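HIAXHD3 (Humicola insolens, PDB 3ZXK) removes arabinofuranosyl side chains by hydrolysis, probably from arabinoxylan, as a family GH43 glycoside hydrolase that has been the subject of active-site engineering toward endo-xylanase activity. Local coordinates at residues S6-P11 and T300-P305; Y69-G74 and E334-P339; G363-A368 and F513-K518; I384-V389 and K525-K530. All blocks are in the same frame, centred on the assembly; numbering follows the deposited sequence.

Contact 1 of 4, residues S6-P11 and T300-P305; sequences STFTNP and TSYPIP
F8 and Y302 form the central pair of a short two-stranded antiparallel sheet. Backbone hydrogen bonds come first. F8 N donates to Y302 O at 2.9 Å, and Y302 N returns a bond to F8 O at 3.1 Å. N10 N to T300 O extends the pairing at one end. At the other end I304 N reaches S6 O at 3.0 Å. T7 is paired with P303, and T9 with S301, as non-hydrogen-bonded pairs; the T7 and P303 side chains diverge.

Packing round the F8 ring is the second kind. The ring turns across toward 300-305 because CG sits between the backbone N and carbonyl carbon (chi1 72°). Its apolar neighbours are Y302 CB, 3.6 Å from F8 CE1, and P305 CD, 3.9 Å from the same atom. I304 CD1 meets F8 CB at 4.0 Å, and V51 touches both F8 and I304. Two polar backbone atoms also border the ring. Y302 N lies over one face, and P303 O lies at the edge, in the ring plane, 3.4 Å from F8 CE1.

The third kind is polar side chains. The N10 amide approaches the edge of the Y302 ring, ND2 lying 4.1 Å from CD2, with the two planes 75° apart. N10 OD1 bonds to V277 N, its ND2 bonds to G299 O, and Y302 OH bonds to G299 N.

The side chains of T9 and S301 lie on an exposed face, those of F8 and Y302 on a buried one. The chemistry thus joins the start of the chain to 300-305 by backbone bonds, while F8, N10 and Y302 fix the pair onto strand 273-282.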
# COMPACT_ATOMS: atom_id res chain seq x y z
N SER A 6 -15.59 -10.81 20.74
CA SER A 6 -16.78 -9.95 20.58
C SER A 6 -16.45 -8.47 20.33
O SER A 6 -17.35 -7.68 20.04
CB SER A 6 -17.62 -10.03 21.84
OG SER A 6 -16.92 -9.42 22.92
N THR A 7 -15.19 -8.10 20.52
CA THR A 7 -14.73 -6.73 20.26
C THR A 7 -13.44 -6.77 19.45
O THR A 7 -12.86 -7.85 19.23
CB THR A 7 -14.46 -5.98 21.59
OG1 THR A 7 -13.42 -6.66 22.30
CG2 THR A 7 -15.71 -5.95 22.47
N PHE A 8 -13.03 -5.60 18.98
CA PHE A 8 -11.74 -5.46 18.32
C PHE A 8 -11.05 -4.18 18.78
O PHE A 8 -11.71 -3.26 19.30
CB PHE A 8 -11.88 -5.42 16.80
CG PHE A 8 -12.46 -4.13 16.29
CD1 PHE A 8 -13.85 -3.96 16.25
CD2 PHE A 8 -11.64 -3.09 15.83
CE1 PHE A 8 -14.41 -2.77 15.79
CE2 PHE A 8 -12.19 -1.90 15.36
CZ PHE A 8 -13.58 -1.74 15.33
N THR A 9 -9.74 -4.12 18.57
CA THR A 9 -8.94 -2.95 18.88
C THR A 9 -8.41 -2.27 17.60
O THR A 9 -8.10 -2.93 16.60
CB THR A 9 -7.78 -3.29 19.84
OG1 THR A 9 -6.91 -4.24 19.22
CG2 THR A 9 -8.33 -3.88 21.14
N ASN A 10 -8.34 -0.95 17.65
CA ASN A 10 -7.73 -0.16 16.57
C ASN A 10 -6.21 0.01 16.82
O ASN A 10 -5.80 0.07 17.97
CB ASN A 10 -8.40 1.21 16.52
CG ASN A 10 -9.71 1.19 15.75
OD1 ASN A 10 -9.76 0.71 14.61
ND2 ASN A 10 -10.76 1.72 16.36
N PRO A 11 -5.38 0.06 15.75
CA PRO A 11 -5.76 -0.05 14.35
C PRO A 11 -6.10 -1.49 13.95
O PRO A 11 -5.65 -2.46 14.60
CB PRO A 11 -4.52 0.45 13.61
CG PRO A 11 -3.39 0.03 14.50
CD PRO A 11 -3.91 0.22 15.91
N THR A 300 -10.66 3.20 21.11
CA THR A 300 -9.60 2.20 20.95
C THR A 300 -10.16 0.80 20.72
O THR A 300 -9.53 -0.05 20.08
CB THR A 300 -8.64 2.22 22.16
OG1 THR A 300 -9.39 1.95 23.34
CG2 THR A 300 -7.98 3.59 22.29
N SER A 301 -11.38 0.55 21.22
CA SER A 301 -12.07 -0.72 20.96
C SER A 301 -13.55 -0.52 20.74
O SER A 301 -14.17 0.37 21.33
CB SER A 301 -11.86 -1.73 22.10
OG SER A 301 -12.51 -1.28 23.26
N TYR A 302 -14.11 -1.38 19.91
CA TYR A 302 -15.53 -1.35 19.60
C TYR A 302 -16.05 -2.78 19.43
O TYR A 302 -15.26 -3.72 19.25
CB TYR A 302 -15.73 -0.61 18.29
CG TYR A 302 -15.62 0.89 18.35
CD1 TYR A 302 -16.63 1.66 18.96
CD2 TYR A 302 -14.57 1.55 17.73
CE1 TYR A 302 -16.54 3.06 18.99
CE2 TYR A 302 -14.49 2.94 17.72
CZ TYR A 302 -15.47 3.69 18.37
OH TYR A 302 -15.40 5.07 18.36
N PRO A 303 -17.39 -2.96 19.45
CA PRO A 303 -17.94 -4.28 19.14
C PRO A 303 -17.55 -4.75 17.73
O PRO A 303 -17.39 -3.95 16.80
CB PRO A 303 -19.46 -4.07 19.20
CG PRO A 303 -19.62 -2.89 20.14
CD PRO A 303 -18.45 -1.99 19.82
N ILE A 304 -17.41 -6.06 17.57
CA ILE A 304 -16.99 -6.61 16.30
C ILE A 304 -18.10 -6.34 15.26
O ILE A 304 -19.27 -6.52 15.52
CB ILE A 304 -16.64 -8.13 16.45
CG1 ILE A 304 -15.83 -8.62 15.24
CG2 ILE A 304 -17.89 -8.96 16.75
CD1 ILE A 304 -14.40 -8.14 15.25
N PRO A 305 -17.73 -5.87 14.05
CA PRO A 305 -18.81 -5.50 13.10
C PRO A 305 -19.62 -6.68 12.59
O PRO A 305 -20.78 -6.51 12.20
CB PRO A 305 -18.04 -4.80 11.97
CG PRO A 305 -16.80 -4.26 12.66
CD PRO A 305 -16.42 -5.34 13.65

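Contact 2 of 4, residues Y69-G74 and E334-P339; sequences YDLPSG and EWNHNP
Y69, D70 and L71 meet H337 and N338 in a buried interface between the GH43 catalytic part and the C-terminal concanavalin A-like part. The loop 69-74 follows strand 54-58, and H337 and N338 follow strand 334-336.

N338 is held at several points. Its backbone N donates to Y69 O at 2.9 Å. Its side-chain ND2 donates to D70 OD1 at 2.8 Å, with an almost straight N-H...O angle of 172°. The carboxylate oxygen lies in the amide plane of N338, although the two flat groups are turned 47° apart. ND2 also bonds to L63 O, and N338 OD1 pairs with S39 OG. These bonds fix the rotation of the amide. A water donates to both D70 O and N338 O, adding a bridge beside the direct bonds.

H337 is packed differently. L71 runs at about a right angle to it. L71 CG lies opposite the backbone N (chi1 -169°), with CD1 brought over the centre of the imidazole face, 4.0 Å from the centroid: a CH-pi contact. L71 CB touches H337 CD2 at 3.8 Å. Y69 O is 3.4 Å from H337 CB. In the plane of the ring, ND1 donates to N336 OD1 at 2.9 Å. NE2 bonds to A78 N on the backbone. A donor at ND1 and a backbone N-H at NE2 are consistent with a neutral ring.

Y69 OH bonds to E104 OE2 and G82 N, both in the catalytic part. Strand 334-336 itself lies between strands 38-39 and 372-375 in one antiparallel sheet, so this loop contact sits beside a sheet that both parts of the chain supply.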
# COMPACT_ATOMS: atom_id res chain seq x y z
N TYR A 69 7.89 4.42 -15.50
CA TYR A 69 7.55 3.39 -14.52
C TYR A 69 8.41 2.14 -14.61
O TYR A 69 8.34 1.31 -13.72
CB TYR A 69 6.03 3.07 -14.58
CG TYR A 69 5.27 4.27 -14.08
CD1 TYR A 69 5.03 4.46 -12.73
CD2 TYR A 69 4.91 5.30 -14.97
CE1 TYR A 69 4.41 5.62 -12.27
CE2 TYR A 69 4.29 6.47 -14.52
CZ TYR A 69 4.04 6.62 -13.17
OH TYR A 69 3.45 7.76 -12.72
N ASP A 70 9.25 2.03 -15.65
CA ASP A 70 10.24 0.95 -15.77
C ASP A 70 11.62 1.37 -15.25
O ASP A 70 12.58 0.61 -15.39
CB ASP A 70 10.35 0.50 -17.24
CG ASP A 70 9.03 -0.02 -17.83
OD1 ASP A 70 8.09 -0.46 -17.10
OD2 ASP A 70 8.94 -0.04 -19.08
N LEU A 71 11.72 2.57 -14.63
CA LEU A 71 12.96 3.09 -14.02
C LEU A 71 14.14 2.93 -15.01
O LEU A 71 15.11 2.21 -14.75
CB LEU A 71 13.23 2.40 -12.66
CG LEU A 71 14.33 2.96 -11.74
CD1 LEU A 71 14.05 4.41 -11.32
CD2 LEU A 71 14.41 2.07 -10.51
N PRO A 72 14.04 3.61 -16.16
CA PRO A 72 15.02 3.38 -17.22
C PRO A 72 16.37 4.07 -16.99
O PRO A 72 17.38 3.65 -17.57
CB PRO A 72 14.33 3.98 -18.45
CG PRO A 72 13.39 5.02 -17.90
CD PRO A 72 12.90 4.43 -16.62
N SER A 73 16.39 5.12 -16.17
CA SER A 73 17.56 5.99 -16.14
C SER A 73 17.80 6.63 -14.78
O SER A 73 18.31 7.75 -14.70
CB SER A 73 17.47 7.05 -17.24
OG SER A 73 16.37 7.93 -17.02
N GLY A 74 17.46 5.92 -13.72
CA GLY A 74 17.73 6.41 -12.39
C GLY A 74 16.73 7.45 -11.93
O GLY A 74 15.68 7.64 -12.55
N GLU A 334 5.94 -6.31 -3.52
CA GLU A 334 5.85 -5.34 -4.62
C GLU A 334 7.22 -4.83 -4.95
O GLU A 334 8.03 -4.51 -4.05
CB GLU A 334 4.96 -4.13 -4.23
CG GLU A 334 3.47 -4.44 -4.01
CD GLU A 334 2.71 -3.41 -3.19
OE1 GLU A 334 3.23 -2.32 -2.85
OE2 GLU A 334 1.53 -3.70 -2.87
N TRP A 335 7.51 -4.73 -6.24
CA TRP A 335 8.79 -4.19 -6.68
C TRP A 335 8.81 -2.68 -6.58
O TRP A 335 7.76 -2.06 -6.66
CB TRP A 335 9.00 -4.55 -8.13
CG TRP A 335 9.02 -6.00 -8.46
CD1 TRP A 335 7.99 -6.77 -9.00
CD2 TRP A 335 10.17 -6.89 -8.37
NE1 TRP A 335 8.41 -8.06 -9.20
CE2 TRP A 335 9.71 -8.20 -8.84
CE3 TRP A 335 11.49 -6.75 -7.91
CZ2 TRP A 335 10.56 -9.29 -8.90
CZ3 TRP A 335 12.34 -7.87 -7.97
CH2 TRP A 335 11.88 -9.11 -8.45
N ASN A 336 9.99 -2.09 -6.41
CA ASN A 336 10.18 -0.64 -6.56
C ASN A 336 10.24 -0.33 -8.07
O ASN A 336 11.21 -0.67 -8.72
CB ASN A 336 11.46 -0.21 -5.85
CG ASN A 336 11.85 1.21 -6.21
OD1 ASN A 336 10.98 2.04 -6.45
ND2 ASN A 336 13.14 1.48 -6.28
N HIS A 337 9.18 0.28 -8.62
CA HIS A 337 8.96 0.42 -10.09
C HIS A 337 8.75 -0.95 -10.75
O HIS A 337 8.92 -1.97 -10.11
CB HIS A 337 10.09 1.23 -10.78
CG HIS A 337 10.16 2.70 -10.37
ND1 HIS A 337 10.46 3.11 -9.12
CD2 HIS A 337 10.03 3.86 -11.14
CE1 HIS A 337 10.48 4.46 -9.08
NE2 HIS A 337 10.25 4.92 -10.31
N ASN A 338 8.32 -0.98 -12.01
CA ASN A 338 8.13 -2.25 -12.69
C ASN A 338 9.44 -3.01 -12.75
O ASN A 338 10.52 -2.42 -12.97
CB ASN A 338 7.66 -2.05 -14.12
CG ASN A 338 6.24 -1.60 -14.21
OD1 ASN A 338 5.39 -1.91 -13.36
ND2 ASN A 338 5.96 -0.87 -15.26
N PRO A 339 9.36 -4.33 -12.56
CA PRO A 339 10.56 -5.14 -12.64
C PRO A 339 11.02 -5.38 -14.09
O PRO A 339 10.19 -5.29 -15.02
CB PRO A 339 10.10 -6.45 -11.98
CG PRO A 339 8.67 -6.55 -12.36
CD PRO A 339 8.18 -5.13 -12.22
O HOH W 1 12.01 -2.22 -15.34

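Contact 3 of 4, residues G363-A368 and F513-K518; sequences GDLFAA and FNFSTK
G363 begins the contact at its edge. Its CA lies 4.3 Å from T517 CG2, and its carbonyl carbon comes near F515 CE2. The T517 hydroxyl, OG1, bonds to G395 O.

D364 turns the chain. Its OD1 accepts from F366 N at 3.0 Å, forming an Asx turn. F366 N comes to OD1 from above the carboxylate plane. The other oxygen, OD2, bonds to T436 OG1. D364 O also accepts from A367 N at 2.9 Å as the short 3-10 segment 365-367 begins.

L365 reaches both phenylalanines with one methyl. CG stands opposite the backbone N (chi1 -177°), which sends CD1 toward them. CD1 lies over one face of the F513 ring, 3.5 Å from CG. The same methyl touches F515 CE1 at 3.6 Å. The L365 side chain runs at about a right angle to those of F513 and F515, and V401 and L427 also pack on it.

A368 then comes back to strand 509-516 and sets its CB against F515 CB at 3.7 Å. Its backbone N bonds to L365 O.

On the partner side, F513 and F515 share the same chi1 setting near 65° and the loop-facing side of their strand. A loop is thus packed on a sheet face by leucine and phenylalanine, here on the eight-stranded sheet of a concanavalin A-like beta sandwich.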
# COMPACT_ATOMS: atom_id res chain seq x y z
N GLY A 363 25.88 3.23 -9.19
CA GLY A 363 26.37 3.39 -7.80
C GLY A 363 25.25 3.74 -6.84
O GLY A 363 25.46 3.85 -5.63
N ASP A 364 24.04 3.85 -7.38
CA ASP A 364 22.91 4.47 -6.66
C ASP A 364 21.81 3.43 -6.46
O ASP A 364 21.12 3.09 -7.41
CB ASP A 364 22.42 5.65 -7.52
CG ASP A 364 21.32 6.47 -6.86
OD1 ASP A 364 20.80 6.08 -5.80
OD2 ASP A 364 20.98 7.54 -7.44
N LEU A 365 21.60 2.96 -5.22
CA LEU A 365 20.49 2.02 -4.94
C LEU A 365 19.14 2.51 -5.49
O LEU A 365 18.33 1.73 -5.96
CB LEU A 365 20.36 1.74 -3.44
CG LEU A 365 19.28 0.72 -3.03
CD1 LEU A 365 19.38 -0.66 -3.68
CD2 LEU A 365 19.27 0.57 -1.52
N PHE A 366 18.90 3.82 -5.46
CA PHE A 366 17.58 4.31 -5.93
C PHE A 366 17.41 4.20 -7.45
O PHE A 366 16.27 4.31 -7.95
CB PHE A 366 17.33 5.76 -5.49
CG PHE A 366 17.30 5.94 -4.01
CD1 PHE A 366 16.26 5.41 -3.25
CD2 PHE A 366 18.33 6.63 -3.38
CE1 PHE A 366 16.23 5.59 -1.87
CE2 PHE A 366 18.31 6.82 -1.99
CZ PHE A 366 17.27 6.29 -1.25
N ALA A 367 18.50 3.99 -8.18
CA ALA A 367 18.40 3.80 -9.61
C ALA A 367 18.30 2.33 -9.98
O ALA A 367 18.10 2.00 -11.14
CB ALA A 367 19.59 4.43 -10.31
N ALA A 368 18.47 1.43 -9.00
CA ALA A 368 18.52 -0.02 -9.32
C ALA A 368 17.15 -0.59 -9.60
O ALA A 368 16.25 -0.40 -8.78
CB ALA A 368 19.18 -0.81 -8.19
N PHE A 513 17.64 -6.25 -2.54
CA PHE A 513 18.15 -5.65 -3.78
C PHE A 513 19.38 -6.39 -4.28
O PHE A 513 20.05 -7.10 -3.52
CB PHE A 513 18.49 -4.17 -3.55
CG PHE A 513 19.66 -3.94 -2.60
CD1 PHE A 513 19.45 -3.88 -1.22
CD2 PHE A 513 20.97 -3.84 -3.08
CE1 PHE A 513 20.51 -3.67 -0.35
CE2 PHE A 513 22.03 -3.61 -2.21
CZ PHE A 513 21.80 -3.56 -0.85
N ASN A 514 19.70 -6.16 -5.54
CA ASN A 514 20.91 -6.69 -6.13
C ASN A 514 21.19 -5.85 -7.38
O ASN A 514 20.38 -5.81 -8.30
CB ASN A 514 20.75 -8.16 -6.48
CG ASN A 514 22.04 -8.76 -6.99
OD1 ASN A 514 23.12 -8.25 -6.67
ND2 ASN A 514 21.94 -9.82 -7.77
N PHE A 515 22.31 -5.13 -7.38
CA PHE A 515 22.73 -4.35 -8.56
C PHE A 515 24.23 -4.40 -8.71
O PHE A 515 24.94 -4.95 -7.84
CB PHE A 515 22.20 -2.90 -8.51
CG PHE A 515 22.74 -2.06 -7.38
CD1 PHE A 515 22.11 -2.05 -6.14
CD2 PHE A 515 23.86 -1.27 -7.56
CE1 PHE A 515 22.60 -1.29 -5.09
CE2 PHE A 515 24.37 -0.51 -6.51
CZ PHE A 515 23.74 -0.49 -5.28
N SER A 516 24.74 -3.84 -9.81
CA SER A 516 26.19 -3.81 -9.97
C SER A 516 26.73 -2.45 -10.26
O SER A 516 26.07 -1.58 -10.83
CB SER A 516 26.71 -4.80 -11.01
OG SER A 516 28.14 -4.82 -11.01
N THR A 517 27.94 -2.24 -9.78
CA THR A 517 28.63 -0.99 -10.05
C THR A 517 29.51 -1.09 -11.31
O THR A 517 29.97 -0.08 -11.80
CB THR A 517 29.46 -0.53 -8.85
OG1 THR A 517 30.45 -1.53 -8.57
CG2 THR A 517 28.55 -0.35 -7.62
N LYS A 518 29.71 -2.30 -11.83
CA LYS A 518 30.63 -2.52 -12.94
C LYS A 518 29.95 -3.07 -14.17
O LYS A 518 29.99 -2.44 -15.22
CB LYS A 518 31.75 -3.48 -12.53
CG LYS A 518 32.75 -2.85 -11.59
CD LYS A 518 33.85 -3.82 -11.23
CE LYS A 518 34.94 -3.13 -10.43
NZ LYS A 518 35.48 -1.98 -11.18

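Contact 4 of 4, residues I384-V389 and K525-K530; sequences IFRLDV and KVKGFK
F529 points its edge at the face of F385 in an edge-to-face pair. The centroids are 4.8 Å apart and the planes meet at 56°. F529 CD1 sits over the centre of the F385 ring, 3.5 Å from its CZ. V526 CG1 lies at the edge of that ring, 4.2 Å from CD1. L387 CD2 meets V526 CG2 on the same face of the sheet. V512 of strand 509-516 packs against F385, L387 and V526.

The charged side chains lie differently. R386 is extended, with CG opposite the backbone N (chi1 -176°), and K527 runs obliquely past it. R386 NE and K527 NZ are 4.1 Å apart, and both form salt bridges to D456 OD1. D388 and K525 are linked by one water, which donates to D388 OD2 and accepts from K525 NZ, each at 2.7 Å. D388 OD2 also salt-bridges R390.

R386 O takes K527 N at 2.7 Å and G528 N in a weak bond at 3.3 Å. K527 and G528 therefore both face R386. This is a classic beta bulge between antiparallel strands 380-388 and 523-533 in the seven-stranded sheet of a concanavalin A-like sandwich.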
# COMPACT_ATOMS: atom_id res chain seq x y z
N ILE A 384 13.73 -10.81 8.18
CA ILE A 384 14.91 -11.63 7.95
C ILE A 384 14.91 -12.23 6.55
O ILE A 384 13.97 -12.94 6.17
CB ILE A 384 15.01 -12.74 9.00
CG1 ILE A 384 14.96 -12.13 10.41
CG2 ILE A 384 16.27 -13.60 8.79
CD1 ILE A 384 15.05 -13.17 11.49
N PHE A 385 15.94 -11.91 5.77
CA PHE A 385 16.16 -12.48 4.45
C PHE A 385 17.26 -13.52 4.51
O PHE A 385 18.31 -13.29 5.13
CB PHE A 385 16.56 -11.39 3.46
CG PHE A 385 15.45 -10.44 3.08
CD1 PHE A 385 14.58 -10.75 2.03
CD2 PHE A 385 15.28 -9.24 3.77
CE1 PHE A 385 13.58 -9.86 1.67
CE2 PHE A 385 14.29 -8.35 3.40
CZ PHE A 385 13.44 -8.66 2.36
N ARG A 386 17.04 -14.65 3.84
CA ARG A 386 18.02 -15.73 3.77
C ARG A 386 18.47 -15.83 2.30
O ARG A 386 17.62 -15.98 1.41
CB ARG A 386 17.37 -17.02 4.27
CG ARG A 386 18.32 -18.21 4.34
CD ARG A 386 17.56 -19.49 4.56
NE ARG A 386 18.46 -20.62 4.69
CZ ARG A 386 18.07 -21.84 5.03
NH1 ARG A 386 16.79 -22.08 5.29
NH2 ARG A 386 18.97 -22.81 5.13
N LEU A 387 19.77 -15.69 2.06
CA LEU A 387 20.32 -15.60 0.69
C LEU A 387 21.45 -16.57 0.42
O LEU A 387 22.19 -16.94 1.35
CB LEU A 387 20.80 -14.19 0.36
CG LEU A 387 19.74 -13.08 0.44
CD1 LEU A 387 19.77 -12.42 1.80
CD2 LEU A 387 20.00 -12.09 -0.67
N ASP A 388 21.56 -16.99 -0.83
CA ASP A 388 22.78 -17.61 -1.34
C ASP A 388 23.44 -16.59 -2.30
O ASP A 388 22.86 -16.26 -3.34
CB ASP A 388 22.42 -18.91 -2.06
CG ASP A 388 23.61 -19.60 -2.76
OD1 ASP A 388 24.73 -19.03 -2.87
OD2 ASP A 388 23.39 -20.74 -3.24
N VAL A 389 24.62 -16.09 -1.96
CA VAL A 389 25.22 -15.00 -2.75
C VAL A 389 26.48 -15.42 -3.52
O VAL A 389 27.26 -14.58 -3.98
CB VAL A 389 25.53 -13.75 -1.88
CG1 VAL A 389 24.26 -13.21 -1.20
CG2 VAL A 389 26.62 -14.05 -0.86
N LYS A 525 20.45 -15.66 -4.94
CA LYS A 525 19.23 -16.39 -4.74
C LYS A 525 18.67 -16.00 -3.38
O LYS A 525 19.38 -16.11 -2.36
CB LYS A 525 19.49 -17.91 -4.78
CG LYS A 525 18.22 -18.77 -4.57
CD LYS A 525 18.43 -20.25 -4.87
CE LYS A 525 19.41 -20.92 -3.93
NZ LYS A 525 19.52 -22.37 -4.26
N VAL A 526 17.43 -15.55 -3.36
CA VAL A 526 16.74 -15.29 -2.11
C VAL A 526 16.01 -16.56 -1.74
O VAL A 526 15.07 -16.98 -2.42
CB VAL A 526 15.78 -14.10 -2.24
CG1 VAL A 526 15.37 -13.64 -0.86
CG2 VAL A 526 16.45 -12.95 -2.98
N LYS A 527 16.46 -17.22 -0.68
CA LYS A 527 15.86 -18.48 -0.28
C LYS A 527 14.61 -18.28 0.53
O LYS A 527 13.69 -19.08 0.44
CB LYS A 527 16.82 -19.33 0.52
CG LYS A 527 18.12 -19.66 -0.20
CD LYS A 527 18.87 -20.67 0.66
CE LYS A 527 20.36 -20.53 0.51
NZ LYS A 527 21.00 -21.35 1.57
N GLY A 528 14.53 -17.21 1.30
CA GLY A 528 13.39 -17.07 2.18
C GLY A 528 13.32 -15.70 2.82
O GLY A 528 14.29 -14.96 2.86
N PHE A 529 12.14 -15.40 3.35
CA PHE A 529 11.92 -14.18 4.12
C PHE A 529 10.99 -14.55 5.26
O PHE A 529 10.00 -15.28 5.07
CB PHE A 529 11.23 -13.08 3.30
CG PHE A 529 10.82 -11.88 4.16
CD1 PHE A 529 11.74 -10.88 4.51
CD2 PHE A 529 9.54 -11.82 4.70
CE1 PHE A 529 11.34 -9.78 5.32
CE2 PHE A 529 9.16 -10.74 5.52
CZ PHE A 529 10.06 -9.74 5.85
N LYS A 530 11.24 -13.99 6.44
CA LYS A 530 10.33 -14.13 7.57
C LYS A 530 10.23 -12.80 8.31
O LYS A 530 11.27 -12.17 8.56
CB LYS A 530 10.87 -15.23 8.54
CG LYS A 530 10.05 -15.38 9.81
CD LYS A 530 8.78 -16.18 9.55
CE LYS A 530 8.05 -16.59 10.84
NZ LYS A 530 7.58 -15.38 11.59
O HOH W 2 21.59 -22.58 -2.49

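In the fold
From the N terminus, contact 1 opens at 6-11. Contact 2 opens at 69-74, before contact 1 closes at 300-305; it closes at 334-339, so the two cross. Contact 1 joins the two ends of the catalytic part, a five-bladed propeller in GH43 enzymes. Contact 2 ties that part to the C-terminal sandwich. Contacts 3 and 4 then open at 363-368 and 384-389 and close in the same order at 513-518 and 525-530. They cross as well: contact 3 lays a loop on one sheet, contact 4 pairs two strands of the other. None nests. Contacts 2 and 3 touch through G74 on A367 and L71 on A368. Contact 1 stands apart, its centre about 36 Å or more from the others.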